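PDB 4RXV: uncharacterized protein, which is of unknown function but carries, in this N-terminal fragment, a RavJ-type peptidase domain of the papain-like clan CA, inferred from its family, probably acting as a Legionella effector. Local coordinates for residues Y18-V23 with G43-K48; P58-W63 with V97-C102; Q122-V127 with Y205-D210; I128-S133 with R196-A201; L143-G148 with I165-V170. All coordinates share one frame; numbering follows the deposited sequence.

Contact 1 of 5, residues Y18-V23 with G43-K48; sequences YQKFVV and GQRYQK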
# COMPACT_ATOMS: atom_id res chain seq x y z
N TYR A 18 -5.35 -3.42 7.22
CA TYR A 18 -3.97 -3.74 6.82
C TYR A 18 -3.13 -4.24 8.00
O TYR A 18 -2.18 -4.99 7.79
CB TYR A 18 -3.34 -2.51 6.19
CG TYR A 18 -3.86 -2.18 4.80
CD1 TYR A 18 -3.86 -3.13 3.80
CD2 TYR A 18 -4.30 -0.90 4.48
CE1 TYR A 18 -4.28 -2.83 2.51
CE2 TYR A 18 -4.73 -0.60 3.20
CZ TYR A 18 -4.71 -1.56 2.21
OH TYR A 18 -5.10 -1.19 0.94
N GLN A 19 -3.48 -3.82 9.22
CA GLN A 19 -2.75 -4.28 10.39
C GLN A 19 -2.88 -5.78 10.64
O GLN A 19 -2.10 -6.34 11.41
CB GLN A 19 -3.17 -3.50 11.63
CG GLN A 19 -4.49 -3.86 12.28
CD GLN A 19 -5.71 -3.34 11.58
OE1 GLN A 19 -5.67 -2.76 10.49
NE2 GLN A 19 -6.84 -3.55 12.23
N LYS A 20 -3.84 -6.42 10.00
CA LYS A 20 -4.08 -7.84 10.18
C LYS A 20 -3.35 -8.71 9.19
O LYS A 20 -3.33 -9.93 9.33
CB LYS A 20 -5.59 -8.14 10.15
CG LYS A 20 -6.42 -7.33 11.12
CD LYS A 20 -6.10 -7.54 12.56
CE LYS A 20 -6.99 -6.66 13.42
NZ LYS A 20 -6.81 -6.62 14.86
N PHE A 21 -2.70 -8.11 8.19
CA PHE A 21 -1.94 -8.91 7.23
C PHE A 21 -0.79 -9.64 7.92
O PHE A 21 -0.23 -9.17 8.90
CB PHE A 21 -1.29 -8.02 6.17
CG PHE A 21 -2.09 -7.86 4.90
CD1 PHE A 21 -3.28 -7.17 4.88
CD2 PHE A 21 -1.60 -8.40 3.71
CE1 PHE A 21 -3.94 -7.00 3.69
CE2 PHE A 21 -2.28 -8.22 2.53
CZ PHE A 21 -3.43 -7.53 2.52
N VAL A 22 -0.41 -10.77 7.34
CA VAL A 22 0.91 -11.33 7.58
C VAL A 22 1.90 -10.49 6.78
O VAL A 22 1.77 -10.34 5.57
CB VAL A 22 0.97 -12.80 7.14
CG1 VAL A 22 2.41 -13.30 7.19
CG2 VAL A 22 0.07 -13.66 8.01
N VAL A 23 2.88 -9.94 7.48
CA VAL A 23 3.93 -9.12 6.88
C VAL A 23 5.16 -10.04 6.82
O VAL A 23 5.85 -10.27 7.83
CB VAL A 23 4.21 -7.84 7.67
CG1 VAL A 23 5.29 -7.04 7.02
CG2 VAL A 23 2.94 -7.01 7.78
N GLY A 43 4.06 -9.30 14.73
CA GLY A 43 5.25 -10.12 14.93
C GLY A 43 4.86 -11.56 15.25
O GLY A 43 5.42 -12.52 14.72
N GLN A 44 3.90 -11.72 16.14
CA GLN A 44 3.43 -13.05 16.53
C GLN A 44 2.70 -13.77 15.40
O GLN A 44 2.80 -15.00 15.27
CB GLN A 44 2.52 -12.91 17.74
CG GLN A 44 3.29 -12.54 19.00
CD GLN A 44 2.41 -11.92 20.07
OE1 GLN A 44 1.26 -11.56 19.82
NE2 GLN A 44 2.95 -11.80 21.28
N ARG A 45 1.95 -13.01 14.60
CA ARG A 45 1.22 -13.57 13.48
C ARG A 45 2.17 -14.15 12.46
O ARG A 45 1.94 -15.25 11.95
CB ARG A 45 0.32 -12.49 12.86
CG ARG A 45 -0.69 -13.04 11.87
CD ARG A 45 -1.53 -11.92 11.20
NE ARG A 45 -2.11 -11.04 12.22
CZ ARG A 45 -1.75 -9.78 12.46
NH1 ARG A 45 -0.89 -9.13 11.70
NH2 ARG A 45 -2.30 -9.17 13.49
N TYR A 46 3.24 -13.42 12.17
CA TYR A 46 4.25 -13.92 11.25
C TYR A 46 4.91 -15.19 11.79
O TYR A 46 5.17 -16.12 11.03
CB TYR A 46 5.32 -12.88 10.92
CG TYR A 46 6.36 -13.51 10.05
CD1 TYR A 46 6.10 -13.79 8.72
CD2 TYR A 46 7.61 -13.87 10.55
CE1 TYR A 46 7.03 -14.42 7.91
CE2 TYR A 46 8.55 -14.50 9.75
CZ TYR A 46 8.26 -14.77 8.44
OH TYR A 46 9.19 -15.38 7.63
N GLN A 47 5.18 -15.24 13.08
CA GLN A 47 5.80 -16.42 13.64
C GLN A 47 4.94 -17.65 13.35
O GLN A 47 5.44 -18.69 12.93
CB GLN A 47 6.01 -16.24 15.14
CG GLN A 47 7.08 -15.23 15.47
CD GLN A 47 8.43 -15.63 14.88
OE1 GLN A 47 9.06 -14.86 14.15
NE2 GLN A 47 8.88 -16.83 15.20
N LYS A 48 3.64 -17.52 13.57
CA LYS A 48 2.71 -18.62 13.35
C LYS A 48 2.61 -18.98 11.86
O LYS A 48 2.60 -20.16 11.51
CB LYS A 48 1.34 -18.26 13.91
CG LYS A 48 1.36 -18.13 15.43
CD LYS A 48 0.03 -17.71 16.00
CE LYS A 48 0.11 -17.67 17.52
NZ LYS A 48 -1.20 -17.50 18.20
O HOH W 1 -1.60 -6.34 14.05
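Arg45 and Tyr46 of helix 37-50 pack against the place where the 3-10 turn 18-20 runs through Phe21 into the outer strand 22-23 of the small mixed sheet, and the centre of the join is one arginine collecting backbone carbonyls. Arg45 first runs out extended, CG anti to the backbone N (chi1 -168°), then bends at chi3 (-52°), which swings the guanidinium against the end of the turn. NH1 donates to Phe21 O at 2.9 Å, reaching it from above the carbonyl plane with an N-H...O angle of 137°, and weakly to Gln19 O at 3.1 Å. Ser42 OG, three residues back in the same helix, is a further hydrogen-bond partner of NH1. The backbone of Lys20 covers one face of the guanidinium, its CA 3.7 Å above the plane and over the centre. The good bond to Phe21 O and this cover restrict how the group can turn. The ammonium of Lys20 stays at a distance, NZ lying 5.4 Å from Arg45 NH2. Further along, Val22 splits its two methyls between partners: CG2 rests on the Arg45 chain, 4.0 Å from CD, while CG1 meets the edge of the Tyr46 ring, 4.0 Å from CD1. Water 1 sits in the guanidinium plane, accepting from Arg45 NH2 at 3.0 Å and donating to Gln19 O at 2.7 Å.

Contact 2 of 5, residues P58-W63 with V97-C102; sequences PPFSQW and VRVSEC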
# COMPACT_ATOMS: atom_id res chain seq x y z
N PRO A 58 1.17 -22.31 -2.98
CA PRO A 58 0.75 -21.11 -3.71
C PRO A 58 -0.66 -20.69 -3.30
O PRO A 58 -1.50 -21.57 -3.05
CB PRO A 58 0.77 -21.56 -5.18
CG PRO A 58 1.56 -22.81 -5.22
CD PRO A 58 1.38 -23.46 -3.88
N PRO A 59 -0.96 -19.38 -3.28
CA PRO A 59 -0.09 -18.27 -3.69
C PRO A 59 0.77 -17.72 -2.55
O PRO A 59 1.56 -16.81 -2.78
CB PRO A 59 -1.10 -17.21 -4.11
CG PRO A 59 -2.24 -17.41 -3.16
CD PRO A 59 -2.31 -18.91 -2.95
N PHE A 60 0.60 -18.25 -1.33
CA PHE A 60 1.30 -17.73 -0.17
C PHE A 60 2.81 -17.71 -0.36
O PHE A 60 3.48 -16.73 -0.01
CB PHE A 60 0.92 -18.54 1.08
CG PHE A 60 -0.56 -18.59 1.28
CD1 PHE A 60 -1.24 -17.49 1.77
CD2 PHE A 60 -1.29 -19.70 0.88
CE1 PHE A 60 -2.61 -17.52 1.90
CE2 PHE A 60 -2.64 -19.73 1.02
CZ PHE A 60 -3.31 -18.64 1.53
N SER A 61 3.36 -18.79 -0.93
CA SER A 61 4.79 -18.87 -1.22
C SER A 61 5.27 -17.66 -2.03
O SER A 61 6.34 -17.09 -1.74
CB SER A 61 5.09 -20.14 -2.05
OG SER A 61 4.97 -21.33 -1.30
N GLN A 62 4.52 -17.29 -3.05
CA GLN A 62 4.89 -16.21 -3.95
C GLN A 62 4.66 -14.84 -3.29
O GLN A 62 5.48 -13.92 -3.43
CB GLN A 62 4.13 -16.31 -5.27
CG GLN A 62 4.51 -17.50 -6.17
CD GLN A 62 4.03 -18.85 -5.65
OE1 GLN A 62 2.90 -19.00 -5.16
NE2 GLN A 62 4.90 -19.85 -5.76
N TRP A 63 3.56 -14.72 -2.54
CA TRP A 63 3.27 -13.45 -1.85
C TRP A 63 4.38 -13.15 -0.83
O TRP A 63 4.76 -12.00 -0.62
CB TRP A 63 1.93 -13.52 -1.15
CG TRP A 63 0.76 -13.57 -2.05
CD1 TRP A 63 0.72 -13.24 -3.37
CD2 TRP A 63 -0.57 -13.94 -1.68
NE1 TRP A 63 -0.57 -13.36 -3.85
CE2 TRP A 63 -1.38 -13.80 -2.84
CE3 TRP A 63 -1.17 -14.36 -0.49
CZ2 TRP A 63 -2.74 -14.06 -2.83
CZ3 TRP A 63 -2.53 -14.63 -0.49
CH2 TRP A 63 -3.30 -14.46 -1.65
N VAL A 97 -5.80 -15.68 6.35
CA VAL A 97 -4.47 -15.16 6.06
C VAL A 97 -4.43 -14.37 4.74
O VAL A 97 -4.85 -14.85 3.69
CB VAL A 97 -3.47 -16.32 5.99
CG1 VAL A 97 -2.12 -15.88 5.48
CG2 VAL A 97 -3.33 -16.94 7.36
N ARG A 98 -3.88 -13.16 4.84
CA ARG A 98 -3.45 -12.34 3.70
C ARG A 98 -1.99 -12.02 3.93
O ARG A 98 -1.59 -11.87 5.09
CB ARG A 98 -4.29 -11.07 3.59
CG ARG A 98 -5.79 -11.35 3.39
CD ARG A 98 -6.59 -10.05 3.27
NE ARG A 98 -6.56 -9.35 4.53
CZ ARG A 98 -6.88 -8.07 4.72
NH1 ARG A 98 -7.31 -7.30 3.72
NH2 ARG A 98 -6.76 -7.55 5.93
N VAL A 99 -1.21 -11.91 2.87
CA VAL A 99 0.23 -11.77 3.00
C VAL A 99 0.76 -10.68 2.09
O VAL A 99 0.42 -10.63 0.93
CB VAL A 99 0.96 -13.08 2.62
CG1 VAL A 99 2.48 -12.94 2.87
CG2 VAL A 99 0.41 -14.27 3.35
N SER A 100 1.69 -9.88 2.61
CA SER A 100 2.45 -8.95 1.78
C SER A 100 3.78 -8.60 2.45
O SER A 100 4.16 -9.21 3.46
CB SER A 100 1.62 -7.72 1.42
OG SER A 100 2.18 -7.03 0.34
N GLU A 101 4.51 -7.65 1.87
CA GLU A 101 5.84 -7.31 2.33
C GLU A 101 6.21 -5.91 1.81
O GLU A 101 5.39 -5.23 1.16
CB GLU A 101 6.86 -8.40 1.94
CG GLU A 101 6.68 -8.95 0.53
CD GLU A 101 6.79 -7.87 -0.49
OE1 GLU A 101 5.81 -7.61 -1.22
OE2 GLU A 101 7.87 -7.24 -0.54
N CYS A 102 7.42 -5.46 2.12
CA CYS A 102 7.81 -4.06 1.98
C CYS A 102 7.72 -3.52 0.56
O CYS A 102 7.46 -2.33 0.36
CB CYS A 102 9.25 -3.91 2.50
SG CYS A 102 9.85 -2.25 2.79
O HOH W 2 3.94 -9.58 -1.66
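Phe60 offers a ring edge to the strand: Val97 O and Val99 CG2 both lie in its plane, CE1 standing 3.9 Å from Val97 O and CD1 3.9 Å from Val99 CG2. Phe90 meets the same ring edge-to-face. The Trp63 indole is covered on one face from its own segment, by Pro59 CG 3.4 Å above the plane and displaced toward the rim; Pro59 follows a cis peptide bond. Toward the strand, Trp63 uses its stem more than its rings, CB lying 3.9 Å from Val99 CB, with CE3 meeting the same valine obliquely. With CG anti to the carbonyl carbon (chi1 -69°), the indole leans back toward Pro59 and leaves CB against the valine. Val99 serves both aromatic side chains: CG2 meets Phe60 CD1 and also comes near Trp63 CE3, while CG1 lies against Trp63 CB. At the far end water 2 donates to Trp63 O and to Glu101 OE1, 2.8 Å from each. Glu101 folds back on itself, and its carboxylate also accepts the backbone N-H groups of Ser103 and Asn104. Val97 and Val99 face the helix while Arg98 faces away, as expected where a short helix, here 60-64, packs on the middle strand of a three-stranded mixed sheet.

Contact 3 of 5, residues Q122-V127 with Y205-D210; sequences QYDVAV and YQSALD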
# COMPACT_ATOMS: atom_id res chain seq x y z
N GLN A 122 -10.54 13.80 -8.14
CA GLN A 122 -9.85 14.69 -7.23
C GLN A 122 -8.32 14.50 -7.22
O GLN A 122 -7.59 15.47 -7.05
CB GLN A 122 -10.42 14.53 -5.82
CG GLN A 122 -9.81 15.39 -4.72
CD GLN A 122 -10.10 16.88 -4.85
OE1 GLN A 122 -10.58 17.36 -5.88
NE2 GLN A 122 -9.84 17.61 -3.78
N TYR A 123 -7.86 13.26 -7.40
CA TYR A 123 -6.45 12.94 -7.31
C TYR A 123 -6.02 12.07 -8.47
O TYR A 123 -6.80 11.26 -8.96
CB TYR A 123 -6.16 12.17 -6.00
CG TYR A 123 -6.32 12.97 -4.73
CD1 TYR A 123 -5.33 13.85 -4.33
CD2 TYR A 123 -7.42 12.83 -3.92
CE1 TYR A 123 -5.46 14.58 -3.15
CE2 TYR A 123 -7.56 13.57 -2.76
CZ TYR A 123 -6.58 14.44 -2.38
OH TYR A 123 -6.75 15.16 -1.22
N ASP A 124 -4.76 12.21 -8.84
CA ASP A 124 -4.06 11.19 -9.61
C ASP A 124 -3.34 10.26 -8.62
O ASP A 124 -3.09 10.63 -7.46
CB ASP A 124 -3.05 11.83 -10.57
CG ASP A 124 -3.69 12.75 -11.58
OD1 ASP A 124 -4.66 12.33 -12.24
OD2 ASP A 124 -3.19 13.89 -11.77
N VAL A 125 -3.03 9.04 -9.06
CA VAL A 125 -2.39 8.04 -8.22
C VAL A 125 -1.02 7.76 -8.78
O VAL A 125 -0.84 7.67 -9.99
CB VAL A 125 -3.23 6.75 -8.17
CG1 VAL A 125 -2.54 5.68 -7.35
CG2 VAL A 125 -4.59 7.04 -7.55
N ALA A 126 -0.03 7.64 -7.90
CA ALA A 126 1.30 7.24 -8.32
C ALA A 126 1.82 6.16 -7.39
O ALA A 126 1.38 6.06 -6.24
CB ALA A 126 2.26 8.42 -8.34
N VAL A 127 2.75 5.37 -7.88
CA VAL A 127 3.45 4.39 -7.05
C VAL A 127 4.93 4.64 -7.21
O VAL A 127 5.43 4.77 -8.34
CB VAL A 127 3.07 2.94 -7.43
CG1 VAL A 127 3.82 1.94 -6.53
CG2 VAL A 127 1.58 2.74 -7.33
N TYR A 205 4.99 4.36 -11.48
CA TYR A 205 3.68 4.40 -12.12
C TYR A 205 3.03 5.73 -11.83
O TYR A 205 3.04 6.19 -10.69
CB TYR A 205 2.78 3.26 -11.62
CG TYR A 205 1.33 3.36 -12.09
CD1 TYR A 205 1.00 2.99 -13.38
CD2 TYR A 205 0.33 3.84 -11.27
CE1 TYR A 205 -0.31 3.08 -13.83
CE2 TYR A 205 -0.99 3.93 -11.71
CZ TYR A 205 -1.30 3.56 -12.98
OH TYR A 205 -2.61 3.67 -13.40
N GLN A 206 2.43 6.32 -12.86
CA GLN A 206 1.57 7.50 -12.72
C GLN A 206 0.28 7.26 -13.49
O GLN A 206 0.30 7.10 -14.71
CB GLN A 206 2.25 8.77 -13.26
CG GLN A 206 3.53 9.09 -12.55
CD GLN A 206 4.11 10.47 -12.86
OE1 GLN A 206 3.46 11.50 -12.67
NE2 GLN A 206 5.36 10.51 -13.30
N SER A 207 -0.85 7.25 -12.80
CA SER A 207 -2.13 7.06 -13.47
C SER A 207 -2.38 8.14 -14.51
O SER A 207 -3.06 7.90 -15.51
CB SER A 207 -3.29 6.99 -12.48
OG SER A 207 -3.51 8.22 -11.81
N ALA A 208 -1.82 9.33 -14.30
CA ALA A 208 -1.94 10.43 -15.25
C ALA A 208 -1.33 10.11 -16.61
O ALA A 208 -1.65 10.78 -17.59
CB ALA A 208 -1.28 11.67 -14.66
N LEU A 209 -0.42 9.14 -16.67
CA LEU A 209 0.25 8.71 -17.89
C LEU A 209 -0.29 7.40 -18.43
O LEU A 209 0.20 6.90 -19.43
CB LEU A 209 1.77 8.57 -17.66
CG LEU A 209 2.45 9.87 -17.23
CD1 LEU A 209 3.91 9.63 -16.94
CD2 LEU A 209 2.29 10.95 -18.28
N ASP A 210 -1.31 6.84 -17.80
CA ASP A 210 -1.82 5.52 -18.12
C ASP A 210 -3.02 5.66 -19.06
O ASP A 210 -4.11 6.06 -18.64
CB ASP A 210 -2.24 4.86 -16.80
CG ASP A 210 -2.82 3.48 -16.96
OD1 ASP A 210 -2.94 2.99 -18.11
OD2 ASP A 210 -3.15 2.86 -15.90
O HOH W 3 -5.14 9.99 -13.06
O HOH W 4 -0.52 10.08 -11.77
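Ser207 grips Val125 by both the backbone N and the backbone O of the valine. The serine OG stands between its backbone N and carbonyl carbon (chi1 67°), the rotamer that swings the hydroxyl onto Val125 N, 2.9 Å away on a nearly straight bond (174°). Its own N donates to Val125 O at 2.8 Å, almost along the C=O axis. The antiparallel pairing thus carries on by a side chain after the strand has turned into 3-10 segment 207-209. Before the turn, Val127 and Tyr205 form a hydrogen-bonded pair, Val127 N to Tyr205 O at 2.9 Å. The Tyr205 ring folds over its own chain, Ser207 N lying 3.5 Å above one face near the rim, and is held there by OH donating to the anti lone pair of Asp210 OD2 at 2.7 Å. Water 3 joins Ser207 OG to Asp124 OD1, which also salt-bridges Lys147. Strand 123-133 runs between strands 136-146 and 202-206; helix 105-114 covers Val125 and Val127, and helix 74-84 reaches Val127 and Tyr205.

Contact 4 of 5, residues I128-S133 with R196-A201; sequences IGSMHS and RSLFPA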
# COMPACT_ATOMS: atom_id res chain seq x y z
N ILE A 128 5.62 4.74 -6.10
CA ILE A 128 7.02 5.12 -6.05
C ILE A 128 7.84 4.09 -5.29
O ILE A 128 7.37 3.43 -4.37
CB ILE A 128 7.22 6.52 -5.40
CG1 ILE A 128 6.94 6.50 -3.89
CG2 ILE A 128 6.35 7.56 -6.11
CD1 ILE A 128 7.22 7.84 -3.16
N GLY A 129 9.09 3.96 -5.71
CA GLY A 129 10.08 3.24 -4.93
C GLY A 129 10.77 4.21 -4.02
O GLY A 129 11.24 5.27 -4.43
N SER A 130 10.83 3.84 -2.75
CA SER A 130 11.36 4.70 -1.71
C SER A 130 12.29 3.88 -0.80
O SER A 130 12.65 2.75 -1.13
CB SER A 130 10.20 5.35 -0.95
OG SER A 130 10.58 6.21 0.11
N MET A 131 12.71 4.45 0.32
CA MET A 131 13.66 3.77 1.22
C MET A 131 14.89 3.33 0.43
O MET A 131 15.29 2.17 0.41
CB MET A 131 12.99 2.62 1.99
CG MET A 131 13.77 2.20 3.21
SD MET A 131 12.98 0.84 4.10
CE MET A 131 11.55 1.66 4.74
N HIS A 132 15.50 4.33 -0.20
CA HIS A 132 16.67 4.11 -1.03
C HIS A 132 17.85 3.69 -0.21
O HIS A 132 18.12 4.26 0.83
CB HIS A 132 17.00 5.41 -1.73
CG HIS A 132 18.08 5.30 -2.74
ND1 HIS A 132 19.28 5.96 -2.60
CD2 HIS A 132 18.16 4.62 -3.91
CE1 HIS A 132 20.06 5.68 -3.63
NE2 HIS A 132 19.39 4.88 -4.45
N SER A 133 18.55 2.68 -0.74
CA SER A 133 19.72 2.10 -0.11
C SER A 133 20.61 1.49 -1.17
O SER A 133 20.23 0.54 -1.85
CB SER A 133 19.31 1.01 0.87
OG SER A 133 20.41 0.61 1.65
N ARG A 196 11.72 10.30 7.01
CA ARG A 196 13.12 10.59 6.74
C ARG A 196 13.74 9.68 5.68
O ARG A 196 14.87 9.93 5.25
CB ARG A 196 13.94 10.54 8.02
CG ARG A 196 13.46 11.54 9.05
CD ARG A 196 13.74 12.97 8.63
NE ARG A 196 13.12 13.91 9.56
CZ ARG A 196 12.12 14.75 9.27
NH1 ARG A 196 11.60 14.80 8.04
NH2 ARG A 196 11.63 15.54 10.21
N SER A 197 13.03 8.64 5.27
CA SER A 197 13.49 7.77 4.20
C SER A 197 12.63 7.91 2.95
O SER A 197 12.84 7.19 1.99
CB SER A 197 13.48 6.32 4.65
OG SER A 197 12.17 5.87 4.88
N LEU A 198 11.68 8.84 2.96
CA LEU A 198 10.77 9.03 1.83
C LEU A 198 11.52 9.40 0.56
O LEU A 198 11.31 8.81 -0.49
CB LEU A 198 9.74 10.11 2.20
CG LEU A 198 8.73 10.54 1.13
CD1 LEU A 198 7.95 9.36 0.62
CD2 LEU A 198 7.80 11.59 1.70
N PHE A 199 12.42 10.36 0.68
CA PHE A 199 13.21 10.85 -0.46
C PHE A 199 14.67 10.45 -0.28
O PHE A 199 15.17 10.40 0.85
CB PHE A 199 13.13 12.38 -0.57
CG PHE A 199 11.73 12.90 -0.64
CD1 PHE A 199 10.90 12.58 -1.69
CD2 PHE A 199 11.24 13.71 0.37
CE1 PHE A 199 9.61 13.04 -1.73
CE2 PHE A 199 9.95 14.18 0.32
CZ PHE A 199 9.14 13.86 -0.75
N PRO A 200 15.39 10.18 -1.39
CA PRO A 200 14.92 10.23 -2.78
C PRO A 200 14.10 9.00 -3.14
O PRO A 200 14.23 7.93 -2.54
CB PRO A 200 16.23 10.23 -3.58
CG PRO A 200 17.15 9.45 -2.73
CD PRO A 200 16.82 9.87 -1.32
N ALA A 201 13.24 9.18 -4.14
CA ALA A 201 12.36 8.12 -4.60
C ALA A 201 12.37 8.07 -6.11
O ALA A 201 12.87 8.98 -6.77
CB ALA A 201 10.93 8.35 -4.07
O HOH W 5 10.18 4.97 2.81
O HOH W 6 14.77 7.12 0.03
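Strand 123-133 of the antiparallel sheet turns a corner at Met131, whose positive phi and psi (53° and 56°) break the extended run just where Met131 N donates to Ser197 O at 3.2 Å. The partner segment is the irregular loop leading into strand 202-206, an outermost strand of that sheet. Ser130 does the polar work: a chi1 of 179° turns OG directly away from the backbone N and across to Leu198 O, to which it donates at 2.8 Å, tilted from the carbonyl plane. Before the corner, Ile128 lays CD1 against two apolar side chains of the loop, 3.9 Å from Ala201 CB and 4.1 Å from Leu198 CD1, the isoleucine and leucine side chains crossing at about a right angle. After it, His132 meets Pro200, which follows a cis peptide bond, ND1 lying 4.1 Å from Pro200 CG. Water 6 bridges the two segments, accepting from His132 N and donating to both Ser197 O (2.8 Å) and Pro200 O (2.7 Å).

Contact 5 of 5, residues L143-G148 with I165-V170; sequences LLVPKG and IGTLIV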
# COMPACT_ATOMS: atom_id res chain seq x y z
N LEU A 143 1.02 7.18 -3.70
CA LEU A 143 0.73 8.59 -3.53
C LEU A 143 -0.60 8.96 -4.17
O LEU A 143 -0.96 8.45 -5.23
CB LEU A 143 1.79 9.49 -4.17
CG LEU A 143 3.24 9.26 -3.75
CD1 LEU A 143 4.15 10.20 -4.57
CD2 LEU A 143 3.42 9.46 -2.27
N LEU A 144 -1.28 9.89 -3.52
CA LEU A 144 -2.37 10.65 -4.10
C LEU A 144 -1.87 12.06 -4.37
O LEU A 144 -1.47 12.75 -3.45
CB LEU A 144 -3.56 10.70 -3.14
CG LEU A 144 -4.25 9.35 -2.92
CD1 LEU A 144 -5.03 9.35 -1.61
CD2 LEU A 144 -5.16 9.02 -4.06
N VAL A 145 -1.83 12.46 -5.64
CA VAL A 145 -1.36 13.80 -5.98
C VAL A 145 -2.52 14.60 -6.55
O VAL A 145 -3.35 14.08 -7.27
CB VAL A 145 -0.16 13.78 -6.97
CG1 VAL A 145 1.05 13.11 -6.30
CG2 VAL A 145 -0.51 13.10 -8.28
N PRO A 146 -2.61 15.88 -6.19
CA PRO A 146 -3.71 16.68 -6.73
C PRO A 146 -3.67 16.69 -8.25
O PRO A 146 -2.62 16.70 -8.87
CB PRO A 146 -3.44 18.06 -6.14
CG PRO A 146 -2.73 17.78 -4.86
CD PRO A 146 -1.84 16.63 -5.18
N LYS A 147 -4.85 16.65 -8.85
CA LYS A 147 -4.99 16.68 -10.30
C LYS A 147 -4.14 17.77 -10.91
O LYS A 147 -4.22 18.92 -10.47
CB LYS A 147 -6.44 16.98 -10.65
CG LYS A 147 -7.36 15.82 -10.50
CD LYS A 147 -7.06 14.78 -11.53
CE LYS A 147 -8.11 13.72 -11.52
NZ LYS A 147 -7.75 12.65 -12.46
N GLY A 148 -3.39 17.44 -11.96
CA GLY A 148 -2.57 18.43 -12.65
C GLY A 148 -1.11 18.13 -12.45
O GLY A 148 -0.26 18.52 -13.25
N ILE A 165 2.34 20.18 -3.53
CA ILE A 165 1.50 20.59 -2.41
C ILE A 165 0.25 19.75 -2.43
O ILE A 165 -0.37 19.58 -3.48
CB ILE A 165 1.09 22.10 -2.52
CG1 ILE A 165 2.30 23.01 -2.40
CG2 ILE A 165 0.06 22.47 -1.45
CD1 ILE A 165 2.02 24.47 -2.75
N GLY A 166 -0.13 19.21 -1.29
CA GLY A 166 -1.37 18.46 -1.20
C GLY A 166 -1.20 16.97 -1.45
O GLY A 166 -2.17 16.23 -1.40
N THR A 167 0.01 16.50 -1.70
CA THR A 167 0.23 15.07 -1.88
C THR A 167 -0.04 14.32 -0.58
O THR A 167 0.35 14.76 0.50
CB THR A 167 1.64 14.79 -2.36
OG1 THR A 167 1.84 15.45 -3.61
CG2 THR A 167 1.87 13.29 -2.55
N LEU A 168 -0.74 13.20 -0.69
CA LEU A 168 -0.97 12.30 0.43
C LEU A 168 -0.27 10.96 0.22
O LEU A 168 -0.24 10.42 -0.88
CB LEU A 168 -2.46 12.04 0.62
CG LEU A 168 -3.29 13.29 0.91
CD1 LEU A 168 -4.78 12.97 0.82
CD2 LEU A 168 -2.97 13.86 2.29
N ILE A 169 0.32 10.46 1.29
CA ILE A 169 1.06 9.21 1.28
C ILE A 169 0.15 8.08 1.75
O ILE A 169 -0.63 8.26 2.71
CB ILE A 169 2.30 9.35 2.20
CG1 ILE A 169 3.31 10.31 1.54
CG2 ILE A 169 2.96 8.03 2.54
CD1 ILE A 169 4.18 11.03 2.53
N VAL A 170 0.31 6.90 1.16
CA VAL A 170 -0.47 5.72 1.49
C VAL A 170 0.51 4.53 1.56
O VAL A 170 1.06 4.10 0.55
CB VAL A 170 -1.61 5.48 0.48
CG1 VAL A 170 -2.42 4.28 0.94
CG2 VAL A 170 -2.48 6.73 0.34
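Leu144 and Leu168 form the tight end of this contact, a hydrogen-bonded antiparallel pair with Leu144 N to Leu168 O and Leu168 N to Leu144 O both at 2.9 Å. On their face of the sheet the two CB atoms are 4.1 Å apart, and Leu144 CD1 reaches on to Val170 CG2, also at 4.1 Å. Helix 105-114 covers Leu144 and Val170 there, and helix 6-14 packs on all three. On the other face Leu143 and Ile169 run alongside each other with their ends in the same direction, CD2 of Leu143 3.9 Å from CG1 of Ile169; Leu143 also touches Phe163. The pairing joins strand 168-170, outermost in the four-stranded antiparallel sheet, to strand 136-146. Toward the surface it runs out at Pro146, which has no N-H to offer, and the chains draw apart: its CA lies 6.3 Å from Gly166 CA. What remains is the proline ring against the backbone, CG 3.3 Å from Ile165 O, beside exposed Ile165 and Gly166. Between the two regimes stands Thr167. With chi1 at -60°, OG1 lies beside the backbone N and CG2 anti to it, which rests CG2 3.5 Å from Leu144 O, while OG1 turns to Pro164 O.

The five contacts fall into two groups. Contacts 1 and 2, centres 11 Å apart, share the small mixed sheet: Val22 N bonds Arg98 O (2.8 Å) and Ser100 N bonds Val22 O (3.0 Å). Contacts 3, 4 and 5 belong to the four-stranded antiparallel sheet. Contacts 3 and 5, centres 9 Å apart, are tied by Leu143 N to Ala126 O (2.8 Å); contact 4 meets contact 5 where Leu198 CD2 touches Ile169 CD1 (3.8 Å). Contact 5 is nested inside the loops closed by contacts 3 and 4. Centres in different groups lie about 23 to 30 Å apart, yet Cys102 O accepts from His139 ND1, joining the segment just after strand 95-100 to the antiparallel sheet.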